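Local atomic coordinates of proline dehydrogenase (Bradyrhizobium japonicum USDA 110, PDB entry 3HAZ), a protein that probably oxidises L-proline to L-glutamate in two steps, pairing an FAD-dependent proline dehydrogenase with an NAD-dependent 1-pyrroline-5-carboxylate dehydrogenase. Residues Gly235-Leu240 against Arg441-Val446; Asp274-Val279 against Lys337-Leu342; Asp528-Asp533 against Lys602-Ala607; Leu595-Gly600 against Asp825-Ala830. All blocks are in the same frame, centred on the assembly; numbering follows the deposited sequence.

Overall arrangement
The four contacts fall into two well-separated pairs. Contacts 1 and 2, with centres 11 Å apart, lie inside the proline dehydrogenase barrel and share its parallel sheet, in which strands 235-238 and 276-279 are neighbours; S237 OG meets R341 NH2 at 2.6 Å. Both segments of contact 2 fall between those of contact 1 in sequence. Contacts 3 and 4 follow later in the chain, 37 to 42 Å away between centres. Their centres are 8 Å apart and their segments alternate; they touch where helix 604-629 follows helix 589-598, K602 bonding L596 and Q597. The first pair borders the flavin, while the second joins helix 524-536 to helices and a loop of the aldehyde dehydrogenase half.

Contact 1: residues Gly235-Leu240 against Arg441-Val446; sequences GISVKL and RTYAPV. With SO4 (sulfate ion), chain K.
The phenol oxygen of Y443, whose ring rests against S237, is held by both a water and an arginine. Water 1 lies 2.5 Å from Y443 OH and gives a weak, 3.5 Å bond to I236 O, so a long water bridge joins the two strands. The same phenol oxygen is hydrogen-bonded to NH2 of R341, which also bonds S237 OG, and the tyrosine touches the bound FAD as well. Across the contact itself the hydroxyl and the ring merely touch: S237 OG stands 3.5 Å from Y443 CE1 and approaches the ring obliquely. With OG beside the backbone N and anti to the carbonyl carbon (chi1 -78°), S237 brings its hydroxyl both to this ring carbon and to the arginine.

Both segments are strands of the TIM barrel, the (βα)8 fold of proline dehydrogenases. Strand 193-196 runs between them in the closed sheet, which is why the backbones stay well separated (G235 CA to Y443 CA 8.2 Å) and side chains from alternate positions span the interior.

At the other end, R441 NH1 comes 3.4 Å from G235 N. Both are donors and do not bond each other; NH1 of R441 bonds R233 O and S193 OG, G235 N also bonds S193 OG, and R441 NE forms a salt bridge with E416. Further along, K239 NZ makes a weak bond of 3.4 Å to O4 of a sulfate, probably from the crystallisation liquor, and a salt bridge to D280.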
# COMPACT_ATOMS: atom_id res chain seq x y z
N GLY A 235 38.84 -46.76 10.23
CA GLY A 235 38.04 -46.41 11.38
C GLY A 235 36.64 -47.00 11.35
O GLY A 235 36.15 -47.48 10.33
N ILE A 236 35.99 -46.96 12.51
CA ILE A 236 34.59 -47.32 12.60
C ILE A 236 33.86 -46.23 13.37
O ILE A 236 34.41 -45.68 14.33
CB ILE A 236 34.41 -48.69 13.29
CG1 ILE A 236 32.95 -49.15 13.21
CG2 ILE A 236 34.90 -48.64 14.75
CD1 ILE A 236 32.77 -50.62 13.58
N SER A 237 32.65 -45.90 12.93
CA SER A 237 31.80 -44.92 13.62
C SER A 237 30.70 -45.64 14.38
O SER A 237 30.08 -46.57 13.86
CB SER A 237 31.17 -43.95 12.63
OG SER A 237 32.09 -42.96 12.23
N VAL A 238 30.46 -45.18 15.60
CA VAL A 238 29.52 -45.81 16.52
C VAL A 238 28.58 -44.77 17.11
O VAL A 238 28.99 -43.64 17.37
CB VAL A 238 30.30 -46.53 17.64
CG1 VAL A 238 29.44 -46.69 18.88
CG2 VAL A 238 30.83 -47.87 17.14
N LYS A 239 27.32 -45.16 17.32
CA LYS A 239 26.32 -44.28 17.93
C LYS A 239 25.84 -44.80 19.29
O LYS A 239 25.35 -45.92 19.39
CB LYS A 239 25.11 -44.10 17.01
CG LYS A 239 25.30 -43.06 15.92
CD LYS A 239 24.05 -42.95 15.06
CE LYS A 239 24.18 -41.86 14.01
NZ LYS A 239 25.38 -42.07 13.16
N LEU A 240 25.97 -43.97 20.32
CA LEU A 240 25.53 -44.38 21.65
C LEU A 240 24.06 -44.79 21.67
O LEU A 240 23.69 -45.71 22.39
CB LEU A 240 25.78 -43.28 22.68
CG LEU A 240 27.25 -42.85 22.76
CD1 LEU A 240 27.47 -41.74 23.76
CD2 LEU A 240 28.11 -44.06 23.09
N ARG A 441 40.08 -39.34 4.85
CA ARG A 441 39.46 -40.62 5.14
C ARG A 441 38.10 -40.69 4.45
O ARG A 441 37.33 -39.73 4.49
CB ARG A 441 39.27 -40.75 6.66
CG ARG A 441 38.67 -42.08 7.11
CD ARG A 441 38.63 -42.14 8.63
NE ARG A 441 39.93 -41.79 9.20
CZ ARG A 441 40.84 -42.69 9.58
NH1 ARG A 441 40.59 -43.98 9.45
NH2 ARG A 441 42.00 -42.28 10.07
N THR A 442 37.82 -41.82 3.81
CA THR A 442 36.53 -42.01 3.16
C THR A 442 35.73 -43.06 3.93
O THR A 442 36.22 -44.17 4.16
CB THR A 442 36.71 -42.42 1.68
OG1 THR A 442 37.43 -41.39 1.00
CG2 THR A 442 35.37 -42.60 0.99
N TYR A 443 34.53 -42.69 4.35
CA TYR A 443 33.67 -43.63 5.06
C TYR A 443 32.61 -44.18 4.13
O TYR A 443 32.06 -43.46 3.29
CB TYR A 443 32.94 -42.95 6.22
CG TYR A 443 33.76 -42.63 7.45
CD1 TYR A 443 33.73 -43.47 8.56
CD2 TYR A 443 34.50 -41.46 7.53
CE1 TYR A 443 34.46 -43.16 9.71
CE2 TYR A 443 35.22 -41.14 8.67
CZ TYR A 443 35.20 -42.00 9.75
OH TYR A 443 35.92 -41.68 10.88
N ALA A 444 32.32 -45.46 4.30
CA ALA A 444 31.23 -46.11 3.59
C ALA A 444 30.11 -46.45 4.56
O ALA A 444 30.36 -46.94 5.67
CB ALA A 444 31.73 -47.38 2.88
N PRO A 445 28.86 -46.17 4.17
CA PRO A 445 27.74 -46.60 5.02
C PRO A 445 27.66 -48.11 4.98
O PRO A 445 27.66 -48.69 3.88
CB PRO A 445 26.52 -45.98 4.33
CG PRO A 445 27.08 -44.88 3.45
CD PRO A 445 28.40 -45.41 3.00
N VAL A 446 27.63 -48.75 6.14
CA VAL A 446 27.66 -50.21 6.23
C VAL A 446 26.60 -50.69 7.19
O VAL A 446 26.60 -50.28 8.35
CB VAL A 446 29.03 -50.72 6.75
CG1 VAL A 446 29.00 -52.25 6.89
CG2 VAL A 446 30.18 -50.26 5.86
S SO4 K . 25.79 -38.89 10.36
O1 SO4 K . 26.98 -38.39 9.69
O2 SO4 K . 24.70 -37.95 10.11
O3 SO4 K . 25.44 -40.20 9.84
O4 SO4 K . 26.04 -38.99 11.80
O HOH W 1 36.45 -43.49 12.56

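Contact 2: residues Asp274-Val279 against Lys337-Leu342; sequences DLNFTV and KLMVRL. With FAD (flavin-adenine dinucleotide), chain C.
Van der Waals contacts join the two strands in two places. The amide of N276 crosses the thioether of M339, with ND2 3.5 Å from SD. Farther along, the methyl CG2 of T278 sits over one face of the R341 guanidinium, 3.5 Å above its plane and toward the rim, while FAD C6 lies over the opposite face at 3.4 Å. The flat cation is thus sandwiched between threonine and flavin.

Polar links across the contact run through water 2. It accepts from N276 ND2 (3.2 Å) and T278 OG1 (2.6 Å) and donates to M339 O (2.7 Å). CG2 of T278 stands anti to the backbone N, which sends the methyl to the arginine and leaves OG1 for the water.

R341, an FAD-binding residue, brings NH1 to 3.1 Å from FAD N5, and FAD O4 lies at the guanidinium edge, in its plane. NH2 is bonded to S237 OG, NH1 forms a salt bridge with D280, and NE donates to Q418; N276 ND2 also bonds G308 O.

Both strands belong to the TIM barrel, where strand 309-314 separates them, and from within it N276 and M339 reach R441 of strand 440-448.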
# COMPACT_ATOMS: atom_id res chain seq x y z
N ASP A 274 44.21 -51.80 16.63
CA ASP A 274 44.77 -50.46 16.54
C ASP A 274 44.00 -49.60 15.54
O ASP A 274 44.59 -48.98 14.66
CB ASP A 274 46.25 -50.51 16.14
CG ASP A 274 46.97 -49.20 16.41
OD1 ASP A 274 46.56 -48.48 17.33
OD2 ASP A 274 47.95 -48.90 15.69
N LEU A 275 42.68 -49.58 15.68
CA LEU A 275 41.81 -48.84 14.77
C LEU A 275 41.46 -47.45 15.30
O LEU A 275 41.60 -47.17 16.48
CB LEU A 275 40.51 -49.62 14.51
CG LEU A 275 40.62 -51.04 13.93
CD1 LEU A 275 39.23 -51.65 13.83
CD2 LEU A 275 41.33 -51.04 12.57
N ASN A 276 41.00 -46.59 14.40
CA ASN A 276 40.34 -45.35 14.79
C ASN A 276 38.91 -45.71 15.21
O ASN A 276 38.19 -46.38 14.47
CB ASN A 276 40.34 -44.38 13.60
CG ASN A 276 39.68 -43.03 13.93
OD1 ASN A 276 39.16 -42.36 13.04
ND2 ASN A 276 39.71 -42.64 15.20
N PHE A 277 38.51 -45.28 16.40
CA PHE A 277 37.20 -45.60 16.96
C PHE A 277 36.47 -44.30 17.33
O PHE A 277 36.86 -43.63 18.28
CB PHE A 277 37.39 -46.50 18.19
CG PHE A 277 36.11 -47.01 18.78
CD1 PHE A 277 35.51 -48.17 18.30
CD2 PHE A 277 35.51 -46.34 19.84
CE1 PHE A 277 34.33 -48.64 18.85
CE2 PHE A 277 34.33 -46.81 20.41
CZ PHE A 277 33.73 -47.96 19.91
N THR A 278 35.43 -43.96 16.58
CA THR A 278 34.79 -42.65 16.74
C THR A 278 33.34 -42.76 17.21
O THR A 278 32.52 -43.43 16.59
CB THR A 278 34.80 -41.84 15.41
OG1 THR A 278 36.11 -41.88 14.83
CG2 THR A 278 34.42 -40.38 15.67
N VAL A 279 33.04 -42.11 18.33
CA VAL A 279 31.67 -41.97 18.82
C VAL A 279 30.97 -40.79 18.14
O VAL A 279 31.36 -39.63 18.32
CB VAL A 279 31.61 -41.80 20.35
CG1 VAL A 279 30.16 -41.74 20.84
CG2 VAL A 279 32.38 -42.94 21.05
N LYS A 337 46.16 -39.72 23.64
CA LYS A 337 46.01 -39.06 22.36
C LYS A 337 44.64 -39.42 21.82
O LYS A 337 44.22 -40.58 21.91
CB LYS A 337 47.08 -39.55 21.38
CG LYS A 337 48.47 -39.01 21.62
CD LYS A 337 49.35 -39.28 20.40
CE LYS A 337 50.61 -38.43 20.42
NZ LYS A 337 51.30 -38.46 19.11
N LEU A 338 43.94 -38.44 21.27
CA LEU A 338 42.61 -38.67 20.73
C LEU A 338 42.52 -38.20 19.29
O LEU A 338 43.20 -37.26 18.88
CB LEU A 338 41.55 -37.93 21.56
CG LEU A 338 41.49 -38.22 23.06
CD1 LEU A 338 40.49 -37.30 23.75
CD2 LEU A 338 41.15 -39.68 23.31
N MET A 339 41.70 -38.89 18.51
CA MET A 339 41.35 -38.44 17.18
C MET A 339 39.94 -37.85 17.25
O MET A 339 39.00 -38.52 17.67
CB MET A 339 41.46 -39.60 16.18
CG MET A 339 42.89 -40.16 16.07
SD MET A 339 43.06 -41.72 15.17
CE MET A 339 42.99 -41.15 13.46
N VAL A 340 39.83 -36.59 16.87
CA VAL A 340 38.60 -35.83 17.09
C VAL A 340 38.03 -35.31 15.78
O VAL A 340 38.68 -34.55 15.07
CB VAL A 340 38.87 -34.65 18.03
CG1 VAL A 340 37.60 -33.87 18.28
CG2 VAL A 340 39.48 -35.15 19.33
N ARG A 341 36.82 -35.75 15.47
CA ARG A 341 36.16 -35.35 14.23
C ARG A 341 35.32 -34.09 14.41
O ARG A 341 34.43 -34.04 15.25
CB ARG A 341 35.25 -36.47 13.72
CG ARG A 341 34.59 -36.12 12.39
CD ARG A 341 33.36 -36.98 12.13
NE ARG A 341 33.70 -38.39 12.02
CZ ARG A 341 32.91 -39.36 12.46
NH1 ARG A 341 31.74 -39.07 13.03
NH2 ARG A 341 33.28 -40.62 12.33
N LEU A 342 35.62 -33.08 13.60
CA LEU A 342 34.82 -31.86 13.61
C LEU A 342 33.86 -31.88 12.42
O LEU A 342 34.28 -32.06 11.28
CB LEU A 342 35.72 -30.62 13.53
CG LEU A 342 35.01 -29.28 13.72
CD1 LEU A 342 34.52 -29.13 15.18
CD2 LEU A 342 35.93 -28.13 13.32
PA FAD C . 27.73 -27.39 4.00
O1A FAD C . 26.71 -27.26 2.73
O2A FAD C . 28.83 -26.42 3.94
O5B FAD C . 26.89 -27.14 5.37
C5B FAD C . 25.73 -27.88 5.57
C4B FAD C . 25.25 -27.72 7.02
O4B FAD C . 25.33 -26.35 7.69
C3B FAD C . 24.37 -28.56 7.73
O3B FAD C . 24.54 -29.96 7.63
C2B FAD C . 24.22 -27.87 9.06
O2B FAD C . 24.95 -28.42 10.15
C1B FAD C . 24.45 -26.43 8.79
N9A FAD C . 23.30 -25.60 8.49
C8A FAD C . 22.45 -25.68 7.39
N7A FAD C . 21.54 -24.66 7.49
C5A FAD C . 21.84 -23.94 8.67
C6A FAD C . 21.21 -22.74 9.32
N6A FAD C . 20.05 -22.10 8.71
N1A FAD C . 21.70 -22.25 10.43
C2A FAD C . 22.83 -22.84 11.04
N3A FAD C . 23.44 -24.00 10.42
C4A FAD C . 22.92 -24.51 9.25
N1 FAD C . 26.99 -34.71 11.92
C2 FAD C . 26.54 -34.94 13.20
O2 FAD C . 25.56 -34.14 13.73
N3 FAD C . 27.08 -36.04 13.96
C4 FAD C . 28.03 -36.85 13.41
O4 FAD C . 28.60 -37.88 14.17
C4X FAD C . 28.50 -36.62 12.07
N5 FAD C . 29.55 -37.49 11.47
C5X FAD C . 29.99 -37.25 10.14
C6 FAD C . 31.02 -38.12 9.55
C7 FAD C . 31.46 -37.86 8.23
C7M FAD C . 32.50 -38.79 7.61
C8 FAD C . 30.91 -36.73 7.46
C8M FAD C . 31.38 -36.43 6.02
C9 FAD C . 29.93 -35.90 8.03
C9A FAD C . 29.46 -36.16 9.40
N10 FAD C . 28.44 -35.30 10.01
C10 FAD C . 27.99 -35.56 11.36
C1' FAD C . 27.96 -34.04 9.35
C2' FAD C . 26.69 -34.16 8.47
O2' FAD C . 26.44 -35.53 8.17
C3' FAD C . 26.87 -33.30 7.21
O3' FAD C . 27.72 -33.96 6.28
C4' FAD C . 27.47 -31.88 7.52
O4' FAD C . 26.91 -31.17 8.57
C5' FAD C . 27.60 -31.01 6.24
O5' FAD C . 28.59 -30.01 6.36
P FAD C . 29.38 -29.54 4.97
O1P FAD C . 30.59 -28.46 5.36
O2P FAD C . 29.91 -30.73 4.28
O3P FAD C . 28.25 -28.94 3.97
O HOH W 2 37.80 -40.24 15.99

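Contact 3: residues Asp528-Asp533 against Lys602-Ala607; sequences DQLLTD and KTLDDA
This is a small apolar contact between two helices, 524-536 and the N-terminal turn of 604-629, away from the FAD and NAD sites. A single side chain, L604, meets two consecutive leucines. Its methyl CD2 lies 3.8 Å from L530 CD2, the two side chains reaching toward each other tip to tip. The same L604 methyl is 3.8 Å from L531 CD2, but here the side chains cross obliquely. CG of L604 is anti to the backbone N (chi1 -177°), carrying the branch out between the two partners.

The helix start places L604 here: T603 occupies the N-cap position without a capping bond from its side chain, and L604 follows in the first turn. In this helical part of the aldehyde dehydrogenase half, L604 also packs on I593 of helix 589-598. With an alanine here, L530 and L531 would probably lose their common partner, opening a gap between the helices.

Polar side chains of helix 524-536 bond within the helix. D528 O accepts from T532 N and, at 2.9 Å, from T532 OG1, which arrive from opposite faces of its plane. Q529 NE2 bonds D533 OD1 at 2.9 Å, meeting it from above the carboxylate plane.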
# COMPACT_ATOMS: atom_id res chain seq x y z
N ASP A 528 18.10 -30.34 36.83
CA ASP A 528 18.42 -30.41 38.26
C ASP A 528 17.70 -29.31 39.04
O ASP A 528 17.23 -29.53 40.15
CB ASP A 528 19.93 -30.29 38.50
CG ASP A 528 20.70 -31.51 38.00
OD1 ASP A 528 20.07 -32.53 37.65
OD2 ASP A 528 21.95 -31.43 37.95
N GLN A 529 17.62 -28.12 38.45
CA GLN A 529 16.97 -26.99 39.12
C GLN A 529 15.46 -27.21 39.22
O GLN A 529 14.86 -26.97 40.26
CB GLN A 529 17.27 -25.67 38.39
CG GLN A 529 16.79 -24.43 39.15
CD GLN A 529 17.47 -24.27 40.50
OE1 GLN A 529 18.70 -24.18 40.59
NE2 GLN A 529 16.68 -24.23 41.57
N LEU A 530 14.87 -27.68 38.12
CA LEU A 530 13.45 -28.02 38.10
C LEU A 530 13.11 -29.06 39.16
O LEU A 530 12.13 -28.93 39.87
CB LEU A 530 13.04 -28.54 36.71
CG LEU A 530 11.62 -29.08 36.59
CD1 LEU A 530 10.61 -28.02 37.03
CD2 LEU A 530 11.32 -29.56 35.17
N LEU A 531 13.94 -30.11 39.25
CA LEU A 531 13.71 -31.18 40.21
C LEU A 531 13.78 -30.65 41.63
O LEU A 531 12.95 -31.00 42.47
CB LEU A 531 14.75 -32.30 40.03
CG LEU A 531 14.53 -33.24 38.84
CD1 LEU A 531 15.79 -34.09 38.58
CD2 LEU A 531 13.33 -34.13 39.10
N THR A 532 14.77 -29.80 41.89
CA THR A 532 14.94 -29.17 43.19
C THR A 532 13.75 -28.29 43.54
O THR A 532 13.20 -28.38 44.64
CB THR A 532 16.22 -28.30 43.21
OG1 THR A 532 17.37 -29.15 43.06
CG2 THR A 532 16.33 -27.53 44.51
N ASP A 533 13.33 -27.45 42.60
CA ASP A 533 12.21 -26.54 42.82
C ASP A 533 10.95 -27.31 43.18
O ASP A 533 10.26 -26.97 44.15
CB ASP A 533 11.97 -25.66 41.59
CG ASP A 533 13.08 -24.63 41.38
OD1 ASP A 533 13.91 -24.46 42.29
OD2 ASP A 533 13.11 -23.98 40.31
N LYS A 602 1.28 -37.72 38.18
CA LYS A 602 1.88 -37.51 36.86
C LYS A 602 3.41 -37.48 36.92
O LYS A 602 3.98 -36.95 37.87
CB LYS A 602 1.36 -36.22 36.24
CG LYS A 602 -0.13 -36.22 35.98
CD LYS A 602 -0.48 -35.21 34.91
CE LYS A 602 -1.80 -35.52 34.24
NZ LYS A 602 -1.98 -34.69 33.01
N THR A 603 4.05 -38.05 35.90
CA THR A 603 5.50 -37.93 35.75
C THR A 603 5.88 -36.46 35.49
O THR A 603 5.02 -35.64 35.18
CB THR A 603 6.06 -38.83 34.61
OG1 THR A 603 5.26 -38.67 33.43
CG2 THR A 603 6.02 -40.29 35.02
N LEU A 604 7.16 -36.14 35.62
CA LEU A 604 7.60 -34.76 35.55
C LEU A 604 7.26 -34.08 34.22
O LEU A 604 6.80 -32.94 34.21
CB LEU A 604 9.10 -34.63 35.84
CG LEU A 604 9.65 -33.21 35.86
CD1 LEU A 604 8.92 -32.35 36.87
CD2 LEU A 604 11.15 -33.22 36.16
N ASP A 605 7.47 -34.77 33.11
CA ASP A 605 7.21 -34.17 31.81
C ASP A 605 5.72 -33.97 31.55
O ASP A 605 5.33 -33.01 30.88
CB ASP A 605 7.84 -34.98 30.68
CG ASP A 605 7.85 -34.22 29.37
OD1 ASP A 605 8.27 -33.04 29.37
OD2 ASP A 605 7.42 -34.79 28.34
N ASP A 606 4.89 -34.88 32.06
CA ASP A 606 3.44 -34.76 31.92
C ASP A 606 2.91 -33.61 32.75
O ASP A 606 1.99 -32.91 32.34
CB ASP A 606 2.74 -36.06 32.32
CG ASP A 606 2.87 -37.13 31.26
OD1 ASP A 606 3.03 -36.78 30.07
OD2 ASP A 606 2.80 -38.32 31.62
N ALA A 607 3.48 -33.43 33.94
CA ALA A 607 3.07 -32.35 34.82
C ALA A 607 3.45 -31.00 34.22
O ALA A 607 2.62 -30.11 34.09
CB ALA A 607 3.69 -32.52 36.20

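Contact 4: residues Leu595-Gly600 against Asp825-Ala830; sequences LLQREG and DPSDVA
Q597 NE2 lies only 2.8 Å from P826 O, yet the angle is too poor for a hydrogen bond. The amide nitrogen bonds K602 O instead, a few residues later in the chain. The polar links between the segments run through two waters, one at each end of the Q597 amide. Water 3 donates to Q597 OE1 at 2.6 Å and lies 2.7 Å from S827 OG, spanning two side-chain oxygens that are themselves too far apart to bond. Water 4 donates to S827 O at 2.8 Å and takes a weak bond from Q597 NE2. The glutamine has CG beside its backbone N (chi1 -69°) and runs extended from there, which brings the amide across to the loop. Alongside it, P826 CG makes a looser contact, 4.1 Å from Q597 O.

The partner loop, between helices 804-819 and 839-855 of the aldehyde dehydrogenase half, is folded into a type I turn from D825 to D828, closed by D828 N to D825 O at 3.0 Å. An Asx turn overlaps it: S827 N bonds D825 OD1 at 2.8 Å, nearly straight (169°) but from above the carboxylate plane. A second Asx turn follows, from D828 OD1 to A830 N. Shortening Q597 to an alanine here would probably leave waters 3 and 4 without their helix partner and deprive K602 O of its side-chain donor.

Q597 also packs on L604 and on V534 of helix 524-536, and V829 of the loop reaches that same helix at L531.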
# COMPACT_ATOMS: atom_id res chain seq x y z
N LEU A 595 1.91 -30.42 42.78
CA LEU A 595 0.54 -30.88 42.99
C LEU A 595 0.13 -31.94 41.97
O LEU A 595 -0.47 -32.95 42.31
CB LEU A 595 -0.44 -29.71 42.95
CG LEU A 595 -0.92 -29.15 44.30
CD1 LEU A 595 0.23 -29.01 45.29
CD2 LEU A 595 -1.63 -27.81 44.10
N LEU A 596 0.47 -31.69 40.70
CA LEU A 596 0.15 -32.62 39.62
C LEU A 596 0.79 -33.98 39.85
O LEU A 596 0.22 -35.02 39.50
CB LEU A 596 0.59 -32.04 38.28
CG LEU A 596 -0.25 -30.88 37.74
CD1 LEU A 596 0.46 -30.20 36.58
CD2 LEU A 596 -1.64 -31.37 37.33
N GLN A 597 1.98 -33.98 40.42
CA GLN A 597 2.67 -35.23 40.68
C GLN A 597 2.07 -35.94 41.91
O GLN A 597 1.84 -37.15 41.87
CB GLN A 597 4.17 -34.99 40.86
CG GLN A 597 4.87 -34.58 39.57
CD GLN A 597 6.36 -34.83 39.63
OE1 GLN A 597 7.08 -34.18 40.39
NE2 GLN A 597 6.84 -35.79 38.83
N ARG A 598 1.81 -35.18 42.97
CA ARG A 598 1.29 -35.76 44.21
C ARG A 598 -0.17 -36.18 44.10
O ARG A 598 -0.50 -37.33 44.36
CB ARG A 598 1.45 -34.76 45.37
CG ARG A 598 2.73 -34.92 46.18
CD ARG A 598 2.59 -36.02 47.22
N GLU A 599 -1.03 -35.25 43.72
CA GLU A 599 -2.46 -35.54 43.62
C GLU A 599 -2.81 -36.23 42.31
O GLU A 599 -3.69 -37.09 42.27
CB GLU A 599 -3.29 -34.25 43.77
CG GLU A 599 -4.79 -34.50 43.97
CD GLU A 599 -5.61 -33.21 44.09
OE1 GLU A 599 -5.29 -32.23 43.39
OE2 GLU A 599 -6.57 -33.19 44.89
N GLY A 600 -2.11 -35.87 41.24
CA GLY A 600 -2.40 -36.41 39.92
C GLY A 600 -1.62 -37.67 39.57
O GLY A 600 -2.00 -38.41 38.67
N ASP A 825 7.23 -44.70 41.17
CA ASP A 825 6.95 -43.39 41.75
C ASP A 825 7.17 -42.28 40.73
O ASP A 825 8.29 -42.09 40.25
CB ASP A 825 7.82 -43.14 42.99
CG ASP A 825 7.47 -41.86 43.72
OD1 ASP A 825 6.81 -40.98 43.12
OD2 ASP A 825 7.84 -41.72 44.91
N PRO A 826 6.10 -41.53 40.41
CA PRO A 826 6.13 -40.44 39.43
C PRO A 826 7.10 -39.32 39.80
O PRO A 826 7.47 -38.52 38.94
CB PRO A 826 4.69 -39.92 39.44
CG PRO A 826 4.15 -40.36 40.77
CD PRO A 826 4.74 -41.72 40.94
N SER A 827 7.52 -39.26 41.06
CA SER A 827 8.45 -38.22 41.50
C SER A 827 9.90 -38.57 41.18
O SER A 827 10.76 -37.69 41.14
CB SER A 827 8.28 -37.92 42.99
OG SER A 827 7.06 -37.23 43.23
N ASP A 828 10.18 -39.85 40.97
CA ASP A 828 11.50 -40.25 40.48
C ASP A 828 11.62 -39.82 39.02
O ASP A 828 10.76 -40.14 38.19
CB ASP A 828 11.70 -41.76 40.62
CG ASP A 828 13.02 -42.24 40.00
OD1 ASP A 828 13.88 -41.40 39.68
OD2 ASP A 828 13.18 -43.47 39.83
N VAL A 829 12.69 -39.09 38.70
CA VAL A 829 12.88 -38.54 37.36
C VAL A 829 13.02 -39.63 36.29
O VAL A 829 12.82 -39.38 35.11
CB VAL A 829 14.13 -37.63 37.33
CG1 VAL A 829 15.38 -38.45 37.68
CG2 VAL A 829 14.28 -36.97 35.97
N ALA A 830 13.37 -40.84 36.72
CA ALA A 830 13.60 -41.94 35.79
C ALA A 830 12.31 -42.66 35.40
O ALA A 830 12.31 -43.50 34.51
CB ALA A 830 14.60 -42.93 36.38
O HOH W 3 7.05 -34.56 42.99
O HOH W 4 10.29 -36.14 38.91